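Long-range contacts in Eps1p (Saccharomyces cerevisiae, PDB 4TW5), which belongs to the thioredoxin superfamily, with a thioredoxin domain followed by a second, probably thioredoxin-like one, each built round a mixed beta sheet flanked by helices: residues T152-L156 and D197-G202; R115-D120 and R192-D197; L14-F19 and S73-C77. All blocks are in the same frame, centred on the assembly; numbering follows the deposited sequence.

Contact 3 comes first along the chain and lies in the thioredoxin domain, where 14-19 packs on helix 74-79 beside edge strand 63-69. Its centre is about 30 Å from that of contact 2 and about 41 Å from that of contact 1, and it touches neither. Contact 2 ties the end of helix 107-118 to the end of helix 180-196, joining the first domain to the second. Contact 1, about 13 Å from contact 2 between centres, is a parallel strand pairing within the second domain. The two share Asp197, where helix 180-196 gives way to strand 200-205, so the domain junction rests directly on a beta-alpha-beta unit.

Contact 1: T152-L156 and D197-G202; sequences TRPHL and DDINTG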
ATOM      1  N   THR A 152      23.609   7.979  14.599  1.00 32.93           N
ATOM      2  CA  THR A 152      24.959   8.240  15.095  1.00 31.63           C
ATOM      3  C   THR A 152      25.639   6.942  15.517  1.00 34.44           C
ATOM      4  O   THR A 152      26.842   6.913  15.771  1.00 37.08           O
ATOM      5  CB  THR A 152      24.948   9.222  16.281  1.00 34.63           C
ATOM      6  OG1 THR A 152      24.173   8.654  17.350  1.00 35.62           O
ATOM      7  CG2 THR A 152      24.290  10.529  15.885  1.00 33.00           C
ATOM      8  N   ARG A 153      24.871   5.859  15.587  1.00 28.62           N
ATOM      9  CA  ARG A 153      25.461   4.538  15.802  1.00 26.16           C
ATOM     10  C   ARG A 153      24.819   3.635  14.758  1.00 28.22           C
ATOM     11  O   ARG A 153      23.804   4.004  14.191  1.00 25.85           O
ATOM     12  CB  ARG A 153      25.253   4.057  17.249  1.00 27.84           C
ATOM     13  CG  ARG A 153      26.013   4.924  18.303  1.00 32.50           C
ATOM     14  CD  ARG A 153      27.555   4.820  18.109  1.00 29.44           C
ATOM     15  NE  ARG A 153      28.050   3.450  18.339  1.00 31.07           N
ATOM     16  CZ  ARG A 153      28.997   2.847  17.621  1.00 37.62           C
ATOM     17  NH1 ARG A 153      29.564   3.476  16.586  1.00 43.04           N
ATOM     18  NH2 ARG A 153      29.366   1.602  17.912  1.00 31.79           N
ATOM     19  N   PRO A 154      25.453   2.501  14.430  1.00 24.78           N
ATOM     20  CA  PRO A 154      24.783   1.554  13.538  1.00 20.35           C
ATOM     21  C   PRO A 154      23.479   1.012  14.214  1.00 28.19           C
ATOM     22  O   PRO A 154      23.426   1.000  15.441  1.00 26.77           O
ATOM     23  CB  PRO A 154      25.825   0.445  13.348  1.00 19.46           C
ATOM     24  CG  PRO A 154      27.136   1.018  13.907  1.00 22.60           C
ATOM     25  CD  PRO A 154      26.740   1.990  14.939  1.00 23.58           C
ATOM     26  N   HIS A 155      22.468   0.626  13.425  1.00 21.92           N
ATOM     27  CA  HIS A 155      21.172   0.102  13.904  1.00 24.42           C
ATOM     28  C   HIS A 155      20.882  -1.189  13.152  1.00 23.37           C
ATOM     29  O   HIS A 155      20.745  -1.163  11.922  1.00 22.45           O
ATOM     30  CB  HIS A 155      20.003   1.064  13.632  1.00 22.39           C
ATOM     31  CG  HIS A 155      19.937   2.241  14.545  1.00 26.56           C
ATOM     32  ND1 HIS A 155      20.854   3.274  14.492  1.00 29.75           N
ATOM     33  CD2 HIS A 155      19.043   2.579  15.504  1.00 26.50           C
ATOM     34  CE1 HIS A 155      20.532   4.191  15.389  1.00 25.53           C
ATOM     35  NE2 HIS A 155      19.438   3.789  16.019  1.00 27.81           N
ATOM     36  N   LEU A 156      20.872  -2.314  13.853  1.00 16.94           N
ATOM     37  CA  LEU A 156      20.330  -3.507  13.273  1.00 21.01           C
ATOM     38  C   LEU A 156      18.838  -3.380  13.447  1.00 20.39           C
ATOM     39  O   LEU A 156      18.360  -3.134  14.568  1.00 22.42           O
ATOM     40  CB  LEU A 156      20.870  -4.754  13.949  1.00 21.98           C
ATOM     41  CG  LEU A 156      20.618  -5.974  13.102  1.00 16.35           C
ATOM     42  CD1 LEU A 156      21.308  -5.757  11.736  1.00 21.03           C
ATOM     43  CD2 LEU A 156      21.163  -7.187  13.803  1.00 15.82           C
ATOM     44  N   ASP A 197      28.360  -3.560  22.179  1.00 33.64           N
ATOM     45  CA  ASP A 197      29.161  -2.902  21.160  1.00 33.35           C
ATOM     46  C   ASP A 197      28.579  -1.575  20.770  1.00 28.68           C
ATOM     47  O   ASP A 197      29.005  -0.968  19.795  1.00 33.81           O
ATOM     48  CB  ASP A 197      29.289  -3.791  19.942  1.00 31.34           C
ATOM     49  CG  ASP A 197      30.165  -4.983  20.211  1.00 39.41           C
ATOM     50  OD1 ASP A 197      31.294  -4.773  20.726  1.00 39.88           O
ATOM     51  OD2 ASP A 197      29.712  -6.119  19.943  1.00 36.77           O
ATOM     52  N   ASP A 198      27.608  -1.122  21.552  1.00 27.71           N
ATOM     53  CA  ASP A 198      26.997   0.177  21.321  1.00 33.92           C
ATOM     54  C   ASP A 198      26.431   0.250  19.889  1.00 29.41           C
ATOM     55  O   ASP A 198      26.502   1.280  19.228  1.00 33.59           O
ATOM     56  CB  ASP A 198      28.010   1.294  21.572  1.00 31.77           C
ATOM     57  CG  ASP A 198      27.354   2.637  21.819  1.00 40.18           C
ATOM     58  OD1 ASP A 198      26.198   2.656  22.280  1.00 49.24           O
ATOM     59  OD2 ASP A 198      27.987   3.682  21.541  1.00 50.56           O
ATOM     60  N   ILE A 199      25.919  -0.880  19.412  1.00 30.90           N
ATOM     61  CA  ILE A 199      25.124  -0.955  18.180  1.00 24.19           C
ATOM     62  C   ILE A 199      23.644  -1.007  18.579  1.00 29.48           C
ATOM     63  O   ILE A 199      23.227  -1.817  19.421  1.00 26.95           O
ATOM     64  CB  ILE A 199      25.553  -2.161  17.330  1.00 24.41           C
ATOM     65  CG1 ILE A 199      26.990  -1.929  16.831  1.00 19.55           C
ATOM     66  CG2 ILE A 199      24.594  -2.391  16.140  1.00 22.56           C
ATOM     67  CD1 ILE A 199      27.585  -3.088  16.117  1.00 20.39           C
ATOM     68  N   ASN A 200      22.854  -0.110  18.014  1.00 24.20           N
ATOM     69  CA  ASN A 200      21.444  -0.065  18.353  1.00 25.53           C
ATOM     70  C   ASN A 200      20.651  -1.150  17.600  1.00 28.54           C
ATOM     71  O   ASN A 200      21.112  -1.682  16.578  1.00 20.65           O
ATOM     72  CB  ASN A 200      20.886   1.323  18.073  1.00 28.07           C
ATOM     73  CG  ASN A 200      21.460   2.361  19.019  1.00 28.16           C
ATOM     74  OD1 ASN A 200      22.312   2.046  19.826  1.00 37.26           O
ATOM     75  ND2 ASN A 200      20.999   3.584  18.923  1.00 30.88           N
ATOM     76  N   THR A 201      19.501  -1.513  18.173  1.00 26.66           N
ATOM     77  CA  THR A 201      18.522  -2.375  17.507  1.00 28.83           C
ATOM     78  C   THR A 201      17.151  -1.738  17.492  1.00 23.50           C
ATOM     79  O   THR A 201      16.806  -1.003  18.423  1.00 22.13           O
ATOM     80  CB  THR A 201      18.394  -3.719  18.187  1.00 19.48           C
ATOM     81  OG1 THR A 201      18.299  -3.503  19.593  1.00 30.79           O
ATOM     82  CG2 THR A 201      19.614  -4.587  17.896  1.00 25.83           C
ATOM     83  N   GLY A 202      16.375  -2.043  16.446  1.00 24.24           N
ATOM     84  CA  GLY A 202      15.025  -1.513  16.273  1.00 19.03           C
ATOM     85  C   GLY A 202      14.076  -2.545  15.640  1.00 21.77           C
ATOM     86  O   GLY A 202      14.511  -3.476  14.960  1.00 16.61           O
TER
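The beta-alpha-beta unit of strand 155-160, helix 180-196 and strand 200-205, consistent with a thioredoxin-like fold, brings His155 and Leu156 beside Asn200 and Thr201 as parallel neighbours. Three backbone bonds zip them together: Asn200 N to Pro154 O (2.9 Å), Leu156 N to Asn200 O (2.8 Å) and Gly202 N to Leu156 O (2.9 Å). On the face that carries His155 and Asn200, the two side chains run side by side, with Asn200 CB 3.6 Å from the centroid of the His155 ring in a CH-pi contact; the amide stands almost perpendicular to the ring, 81° between planes. Ahead of the strands, Arg153 folds back through bends at chi2 and chi3. Its NE donates to Asp198 O (2.8 Å) and makes a weaker salt bridge to Asp198 OD2, while NH2 reaches Asp197 O (3.2 Å) in the planes of both groups. Asp198, with positive phi, is the C-prime residue of the Schellman motif ending helix 180-196. Leu156, on the other face, packs on Trp187, Ile190 and Leu194 of that helix and on Phe264 of helix 259-265; His155 bonds through its backbone to Val238 of strand 234-238, and Thr201 to Gln136.

Contact 2: R115-D120 and R192-D197; sequences RRESMD and RQLAVD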
ATOM      1  N   ARG A 115      31.765 -10.117  27.435  1.00 24.81           N
ATOM      2  CA  ARG A 115      30.509  -9.433  27.755  1.00 31.33           C
ATOM      3  C   ARG A 115      29.364  -9.853  26.819  1.00 29.71           C
ATOM      4  O   ARG A 115      28.243 -10.047  27.251  1.00 29.49           O
ATOM      5  CB  ARG A 115      30.673  -7.918  27.702  1.00 31.74           C
ATOM      6  CG  ARG A 115      31.552  -7.354  28.793  1.00 28.88           C
ATOM      7  CD  ARG A 115      31.801  -5.907  28.550  1.00 29.41           C
ATOM      8  NE  ARG A 115      32.553  -5.283  29.623  1.00 43.83           N
ATOM      9  CZ  ARG A 115      33.147  -4.101  29.515  1.00 44.47           C
ATOM     10  NH1 ARG A 115      33.062  -3.428  28.375  1.00 41.97           N
ATOM     11  NH2 ARG A 115      33.812  -3.588  30.547  1.00 45.60           N
ATOM     12  N   ARG A 116      29.666 -10.000  25.539  1.00 32.00           N
ATOM     13  CA  ARG A 116      28.668 -10.420  24.556  1.00 38.05           C
ATOM     14  C   ARG A 116      28.082 -11.795  24.939  1.00 33.14           C
ATOM     15  O   ARG A 116      26.875 -11.977  24.996  1.00 29.58           O
ATOM     16  CB  ARG A 116      29.311 -10.435  23.160  1.00 31.33           C
ATOM     17  CG  ARG A 116      28.353 -10.246  22.010  1.00 37.20           C
ATOM     18  CD  ARG A 116      29.081 -10.170  20.659  1.00 31.75           C
ATOM     19  NE  ARG A 116      30.049  -9.092  20.664  1.00 34.81           N
ATOM     20  CZ  ARG A 116      31.356  -9.265  20.538  1.00 32.37           C
ATOM     21  NH1 ARG A 116      31.851 -10.473  20.352  1.00 33.73           N
ATOM     22  NH2 ARG A 116      32.163  -8.221  20.591  1.00 34.09           N
ATOM     23  N   GLU A 117      28.962 -12.731  25.268  1.00 30.60           N
ATOM     24  CA  GLU A 117      28.586 -14.087  25.585  1.00 28.60           C
ATOM     25  C   GLU A 117      27.867 -14.263  26.907  1.00 29.95           C
ATOM     26  O   GLU A 117      27.155 -15.247  27.088  1.00 32.35           O
ATOM     27  CB  GLU A 117      29.827 -14.981  25.559  1.00 25.22           C
ATOM     28  CG  GLU A 117      30.397 -15.112  24.139  1.00 32.74           C
ATOM     29  CD  GLU A 117      29.354 -15.537  23.098  1.00 36.74           C
ATOM     30  OE1 GLU A 117      28.482 -16.394  23.396  1.00 33.79           O
ATOM     31  OE2 GLU A 117      29.398 -14.983  21.979  1.00 40.64           O
ATOM     32  N   SER A 118      28.075 -13.352  27.847  1.00 28.60           N
ATOM     33  CA  SER A 118      27.373 -13.432  29.116  1.00 31.84           C
ATOM     34  C   SER A 118      25.886 -13.129  28.926  1.00 35.33           C
ATOM     35  O   SER A 118      25.061 -13.515  29.742  1.00 30.81           O
ATOM     36  CB  SER A 118      27.972 -12.475  30.151  1.00 31.23           C
ATOM     37  OG  SER A 118      27.384 -11.205  30.030  1.00 35.60           O
ATOM     38  N   MET A 119      25.536 -12.462  27.835  1.00 36.74           N
ATOM     39  CA  MET A 119      24.141 -12.100  27.627  1.00 35.23           C
ATOM     40  C   MET A 119      23.396 -13.078  26.740  1.00 35.94           C
ATOM     41  O   MET A 119      22.243 -12.859  26.398  1.00 39.45           O
ATOM     42  CB  MET A 119      24.040 -10.701  27.050  1.00 34.32           C
ATOM     43  CG  MET A 119      23.860  -9.668  28.134  1.00 32.72           C
ATOM     44  SD  MET A 119      24.294  -8.132  27.426  1.00 41.90           S
ATOM     45  CE  MET A 119      23.036  -7.008  27.997  1.00 43.87           C
ATOM     46  N   ASP A 120      24.069 -14.146  26.346  1.00 34.89           N
ATOM     47  CA  ASP A 120      23.410 -15.266  25.708  1.00 31.93           C
ATOM     48  C   ASP A 120      22.887 -16.221  26.793  1.00 35.17           C
ATOM     49  O   ASP A 120      23.668 -16.944  27.409  1.00 37.74           O
ATOM     50  CB  ASP A 120      24.392 -15.946  24.752  1.00 26.26           C
ATOM     51  CG  ASP A 120      23.739 -16.970  23.846  1.00 36.85           C
ATOM     52  OD1 ASP A 120      22.685 -17.579  24.207  1.00 30.41           O
ATOM     53  OD2 ASP A 120      24.307 -17.159  22.749  1.00 34.50           O
ATOM     54  N   ARG A 192      20.545  -7.429  23.051  1.00 29.35           N
ATOM     55  CA  ARG A 192      21.357  -7.246  24.237  1.00 33.05           C
ATOM     56  C   ARG A 192      22.841  -7.442  23.914  1.00 28.84           C
ATOM     57  O   ARG A 192      23.662  -6.727  24.420  1.00 28.78           O
ATOM     58  CB  ARG A 192      20.907  -8.194  25.342  1.00 27.44           C
ATOM     59  CG  ARG A 192      19.632  -7.710  26.049  1.00 35.26           C
ATOM     60  CD  ARG A 192      19.024  -8.748  27.017  1.00 33.91           C
ATOM     61  NE  ARG A 192      19.901  -9.285  28.067  1.00 33.08           N
ATOM     62  CZ  ARG A 192      20.301  -8.617  29.146  1.00 33.92           C
ATOM     63  NH1 ARG A 192      19.914  -7.370  29.342  1.00 34.21           N
ATOM     64  NH2 ARG A 192      21.068  -9.210  30.046  1.00 32.30           N
ATOM     65  N   GLN A 193      23.178  -8.392  23.062  1.00 24.50           N
ATOM     66  CA  GLN A 193      24.573  -8.603  22.710  1.00 31.13           C
ATOM     67  C   GLN A 193      25.144  -7.399  21.944  1.00 31.87           C
ATOM     68  O   GLN A 193      26.257  -6.960  22.217  1.00 32.94           O
ATOM     69  CB  GLN A 193      24.717  -9.897  21.899  1.00 32.13           C
ATOM     70  CG  GLN A 193      24.491 -11.163  22.733  1.00 30.15           C
ATOM     71  CD  GLN A 193      24.759 -12.430  21.940  1.00 32.60           C
ATOM     72  OE1 GLN A 193      24.256 -12.588  20.839  1.00 28.98           O
ATOM     73  NE2 GLN A 193      25.551 -13.333  22.494  1.00 29.80           N
ATOM     74  N   LEU A 194      24.351  -6.822  21.043  1.00 32.44           N
ATOM     75  CA  LEU A 194      24.802  -5.688  20.253  1.00 24.74           C
ATOM     76  C   LEU A 194      24.893  -4.431  21.092  1.00 28.94           C
ATOM     77  O   LEU A 194      25.594  -3.481  20.725  1.00 28.43           O
ATOM     78  CB  LEU A 194      23.888  -5.441  19.054  1.00 20.77           C
ATOM     79  CG  LEU A 194      24.130  -6.432  17.918  1.00 29.22           C
ATOM     80  CD1 LEU A 194      23.211  -6.151  16.724  1.00 27.78           C
ATOM     81  CD2 LEU A 194      25.596  -6.446  17.500  1.00 19.02           C
ATOM     82  N   ALA A 195      24.158  -4.398  22.192  1.00 23.88           N
ATOM     83  CA  ALA A 195      24.220  -3.248  23.073  1.00 29.62           C
ATOM     84  C   ALA A 195      25.624  -3.057  23.708  1.00 31.67           C
ATOM     85  O   ALA A 195      26.023  -1.934  23.979  1.00 26.92           O
ATOM     86  CB  ALA A 195      23.161  -3.369  24.156  1.00 29.23           C
ATOM     87  N   VAL A 196      26.358  -4.148  23.922  1.00 33.60           N
ATOM     88  CA  VAL A 196      27.733  -4.099  24.443  1.00 28.41           C
ATOM     89  C   VAL A 196      28.621  -3.360  23.464  1.00 35.64           C
ATOM     90  O   VAL A 196      29.522  -2.612  23.852  1.00 40.16           O
ATOM     91  CB  VAL A 196      28.314  -5.520  24.696  1.00 29.83           C
ATOM     92  CG1 VAL A 196      29.845  -5.490  24.864  1.00 26.69           C
ATOM     93  CG2 VAL A 196      27.655  -6.157  25.897  1.00 32.30           C
ATOM     94  N   ASP A 197      28.360  -3.560  22.179  1.00 33.64           N
ATOM     95  CA  ASP A 197      29.161  -2.902  21.160  1.00 33.35           C
ATOM     96  C   ASP A 197      28.579  -1.575  20.770  1.00 28.68           C
ATOM     97  O   ASP A 197      29.005  -0.968  19.795  1.00 33.81           O
ATOM     98  CB  ASP A 197      29.289  -3.791  19.942  1.00 31.34           C
ATOM     99  CG  ASP A 197      30.165  -4.983  20.211  1.00 39.41           C
ATOM    100  OD1 ASP A 197      31.294  -4.773  20.726  1.00 39.88           O
ATOM    101  OD2 ASP A 197      29.712  -6.119  19.943  1.00 36.77           O
TER
HETATM  102  O   HOH W   1      26.150 -15.796  21.820  1.00 33.27           O
HETATM  103  O   HOH W   2      20.393 -11.663  28.910  1.00 33.22           O
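Arg116 and Gln193 cross where two helix ends meet, held by both polar bonds and the packing of Met119. Gln193 NE2 donates to Arg116 O at 3.1 Å, approaching from above the carbonyl plane and not along a lone pair. The same oxygen accepts Met119 N from the opposite face, so this one carbonyl takes a bond from its own chain segment and one from the neighbouring helix. The other end of the amide, OE1, bonds to Ser258, and this second partner helps fix how the amide is turned.

The salt bridge runs the other way. Arg116 NE meets the syn lone pair of Asp197 OD2 at 3.1 Å, and NH2 adds a weaker bond to that oxygen; guanidinium and carboxylate are nearly coplanar, 28° apart. Arg116 gets there with CG anti to its backbone nitrogen (chi1 -154°) and a bend at chi3.

Water extends the polar network. One molecule lies among Glu117 OE1, Asp120 OD2 and Gln193 NE2, the last at 2.6 Å; Glu117 also forms a salt bridge with Lys98, and Asp120 OD1 accepts from Asn122. A second accepts from Arg192 NE, also at 2.6 Å, and bonds weakly to Met119 O.

Packing contacts make up the rest. Met119 CE lies over the centre of one face of the Arg192 guanidinium, 3.4 Å from Arg192 CZ, while SD is 4.2 Å from Val196 CG2. The aliphatic foot of Arg115 rests on the same valine, CB to Val196 CG1 at 3.8 Å, and its guanidinium goes on to a salt bridge with Glu57.

Val262 of helix 259-265 covers both Arg116 and Gln193. Altogether this is a junction between the thioredoxin domain, through its helix 107-118, and the following, probably thioredoxin-like, domain, through helix 180-196.

Contact 3: L14-F19 and S73-C77; sequences LNPTNF and SADLC
Leu76 and Phe19 meet in the thioredoxin domain, where the loop leading into helix 19-23 lies against the short helix 74-79. That helix follows edge strand 63-69 and precedes strand 87-92 of the four-stranded sheet.

Leu76 does most of the touching. Its CB leaves the helix toward the loop, 4.3 Å from Pro16 CG. The chain goes on with CG anti to the backbone nitrogen (chi1 175°), which carries the fork of the side chain out toward the loop, and chi2 of 59° then turns its two methyls to different partners. CD1 takes the aromatic one: it stands over one face of the Phe19 ring, offset toward the rim, 4.2 Å from the ring centroid in a CH-pi contact. Its nearest ring atom, Phe19 CG, is 4.0 Å away. CD2 turns to the backbone and the proline, with Leu14 O at 4.1 Å and Pro16 CD at 4.2 Å, and it also brushes Phe19 CD1. The leucine thus packs into the angle between ring and loop through apolar and CH-pi contact.

Behind it the phenylalanine ring packs on Ile30 and Phe32 of strand 27-33, and Leu76 itself on Val68 of strand 63-69. Cys77, the next residue, is joined by a disulfide to Cys70, which ties the helix, in its second half, to the residue just after that strand.

Ser73 completes the contact at the N-cap position of helix 74-79. Its OG, weakly bonded to Asn69 O, lies 3.9 Å from Pro16 CD. The loop facing it is held in shape by an Asx turn: Asn15 OD1 accepts Thr17 N at 2.9 Å, the donor lying in the carbonyl plane on a lone pair.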
ATOM      1  N   LEU A  14      45.629 -24.384  32.336  1.00 47.79           N
ATOM      2  CA  LEU A  14      44.919 -25.561  32.795  1.00 51.16           C
ATOM      3  C   LEU A  14      45.653 -26.788  32.265  1.00 53.80           C
ATOM      4  O   LEU A  14      46.166 -26.767  31.148  1.00 54.86           O
ATOM      5  CB  LEU A  14      43.479 -25.536  32.300  1.00 45.36           C
ATOM      6  CG  LEU A  14      42.697 -24.332  32.816  1.00 49.30           C
ATOM      7  CD1 LEU A  14      41.265 -24.409  32.387  1.00 43.10           C
ATOM      8  CD2 LEU A  14      42.805 -24.262  34.333  1.00 47.41           C
ATOM      9  N   ASN A  15      45.660 -27.868  33.038  1.00 50.08           N
ATOM     10  CA  ASN A  15      46.338 -29.097  32.635  1.00 50.72           C
ATOM     11  C   ASN A  15      45.374 -30.251  32.908  1.00 50.39           C
ATOM     12  O   ASN A  15      44.305 -30.009  33.466  1.00 47.53           O
ATOM     13  CB  ASN A  15      47.682 -29.252  33.378  1.00 49.22           C
ATOM     14  CG  ASN A  15      47.541 -29.203  34.900  1.00 49.81           C
ATOM     15  OD1 ASN A  15      46.692 -29.868  35.481  1.00 50.95           O
ATOM     16  ND2 ASN A  15      48.392 -28.417  35.546  1.00 46.84           N
ATOM     17  N   PRO A  16      45.729 -31.498  32.519  1.00 52.44           N
ATOM     18  CA  PRO A  16      44.773 -32.602  32.709  1.00 49.16           C
ATOM     19  C   PRO A  16      44.286 -32.813  34.153  1.00 50.31           C
ATOM     20  O   PRO A  16      43.302 -33.523  34.373  1.00 50.02           O
ATOM     21  CB  PRO A  16      45.561 -33.818  32.211  1.00 48.90           C
ATOM     22  CG  PRO A  16      46.471 -33.261  31.192  1.00 45.37           C
ATOM     23  CD  PRO A  16      46.860 -31.911  31.662  1.00 47.20           C
ATOM     24  N   THR A  17      44.951 -32.206  35.125  1.00 52.48           N
ATOM     25  CA  THR A  17      44.509 -32.344  36.510  1.00 54.23           C
ATOM     26  C   THR A  17      43.434 -31.315  36.851  1.00 53.21           C
ATOM     27  O   THR A  17      42.671 -31.503  37.795  1.00 57.35           O
ATOM     28  CB  THR A  17      45.668 -32.157  37.511  1.00 47.24           C
ATOM     29  OG1 THR A  17      45.968 -30.759  37.636  1.00 44.22           O
ATOM     30  CG2 THR A  17      46.903 -32.925  37.068  1.00 48.05           C
ATOM     31  N   ASN A  18      43.374 -30.247  36.057  1.00 54.92           N
ATOM     32  CA  ASN A  18      42.517 -29.088  36.328  1.00 54.77           C
ATOM     33  C   ASN A  18      41.346 -28.863  35.409  1.00 48.16           C
ATOM     34  O   ASN A  18      40.356 -28.249  35.812  1.00 41.62           O
ATOM     35  CB  ASN A  18      43.338 -27.784  36.222  1.00 49.96           C
ATOM     36  CG  ASN A  18      44.125 -27.473  37.448  1.00 51.81           C
ATOM     37  OD1 ASN A  18      43.812 -27.951  38.537  1.00 62.92           O
ATOM     38  ND2 ASN A  18      45.131 -26.615  37.299  1.00 52.98           N
ATOM     39  N   PHE A  19      41.460 -29.370  34.189  1.00 48.48           N
ATOM     40  CA  PHE A  19      40.625 -28.902  33.092  1.00 45.34           C
ATOM     41  C   PHE A  19      39.152 -29.102  33.426  1.00 42.04           C
ATOM     42  O   PHE A  19      38.412 -28.130  33.588  1.00 40.81           O
ATOM     43  CB  PHE A  19      41.017 -29.621  31.788  1.00 44.04           C
ATOM     44  CG  PHE A  19      40.434 -29.008  30.549  1.00 39.23           C
ATOM     45  CD1 PHE A  19      40.928 -27.813  30.066  1.00 45.65           C
ATOM     46  CD2 PHE A  19      39.430 -29.635  29.850  1.00 45.71           C
ATOM     47  CE1 PHE A  19      40.420 -27.243  28.924  1.00 45.79           C
ATOM     48  CE2 PHE A  19      38.912 -29.065  28.705  1.00 49.01           C
ATOM     49  CZ  PHE A  19      39.408 -27.869  28.245  1.00 48.31           C
ATOM     50  N   SER A  73      50.573 -30.169  27.708  1.00 59.95           N
ATOM     51  CA  SER A  73      49.323 -30.927  27.762  1.00 63.44           C
ATOM     52  C   SER A  73      48.883 -31.374  26.373  1.00 60.12           C
ATOM     53  O   SER A  73      47.765 -31.085  25.943  1.00 56.44           O
ATOM     54  CB  SER A  73      48.217 -30.082  28.395  1.00 53.88           C
ATOM     55  OG  SER A  73      48.718 -29.325  29.474  1.00 51.61           O
ATOM     56  N   ALA A  74      49.773 -32.069  25.676  1.00 62.96           N
ATOM     57  CA  ALA A  74      49.547 -32.435  24.284  1.00 62.94           C
ATOM     58  C   ALA A  74      48.342 -33.344  24.081  1.00 61.27           C
ATOM     59  O   ALA A  74      47.596 -33.174  23.121  1.00 64.62           O
ATOM     60  CB  ALA A  74      50.795 -33.086  23.721  1.00 65.24           C
ATOM     61  N   ASP A  75      48.141 -34.295  24.984  1.00 60.71           N
ATOM     62  CA  ASP A  75      47.011 -35.218  24.878  1.00 63.81           C
ATOM     63  C   ASP A  75      45.711 -34.535  25.270  1.00 61.07           C
ATOM     64  O   ASP A  75      44.630 -34.969  24.884  1.00 61.50           O
ATOM     65  CB  ASP A  75      47.236 -36.466  25.733  1.00 65.98           C
ATOM     66  CG  ASP A  75      48.401 -37.307  25.242  1.00 74.89           C
ATOM     67  OD1 ASP A  75      48.311 -37.840  24.110  1.00 74.96           O
ATOM     68  OD2 ASP A  75      49.413 -37.410  25.970  1.00 76.86           O
ATOM     69  N   LEU A  76      45.822 -33.481  26.064  1.00 59.66           N
ATOM     70  CA  LEU A  76      44.664 -32.671  26.389  1.00 57.87           C
ATOM     71  C   LEU A  76      44.148 -31.962  25.136  1.00 58.76           C
ATOM     72  O   LEU A  76      42.970 -32.068  24.785  1.00 57.39           O
ATOM     73  CB  LEU A  76      45.015 -31.666  27.482  1.00 52.83           C
ATOM     74  CG  LEU A  76      43.922 -30.674  27.845  1.00 57.02           C
ATOM     75  CD1 LEU A  76      42.699 -31.440  28.297  1.00 49.19           C
ATOM     76  CD2 LEU A  76      44.424 -29.753  28.957  1.00 52.55           C
ATOM     77  N   CYS A  77      45.042 -31.257  24.455  1.00 56.08           N
ATOM     78  CA  CYS A  77      44.704 -30.561  23.220  1.00 54.44           C
ATOM     79  C   CYS A  77      44.233 -31.502  22.096  1.00 59.41           C
ATOM     80  O   CYS A  77      43.450 -31.106  21.231  1.00 57.90           O
ATOM     81  CB  CYS A  77      45.895 -29.722  22.777  1.00 51.06           C
ATOM     82  SG  CYS A  77      46.358 -28.500  24.053  1.00 62.02           S
TER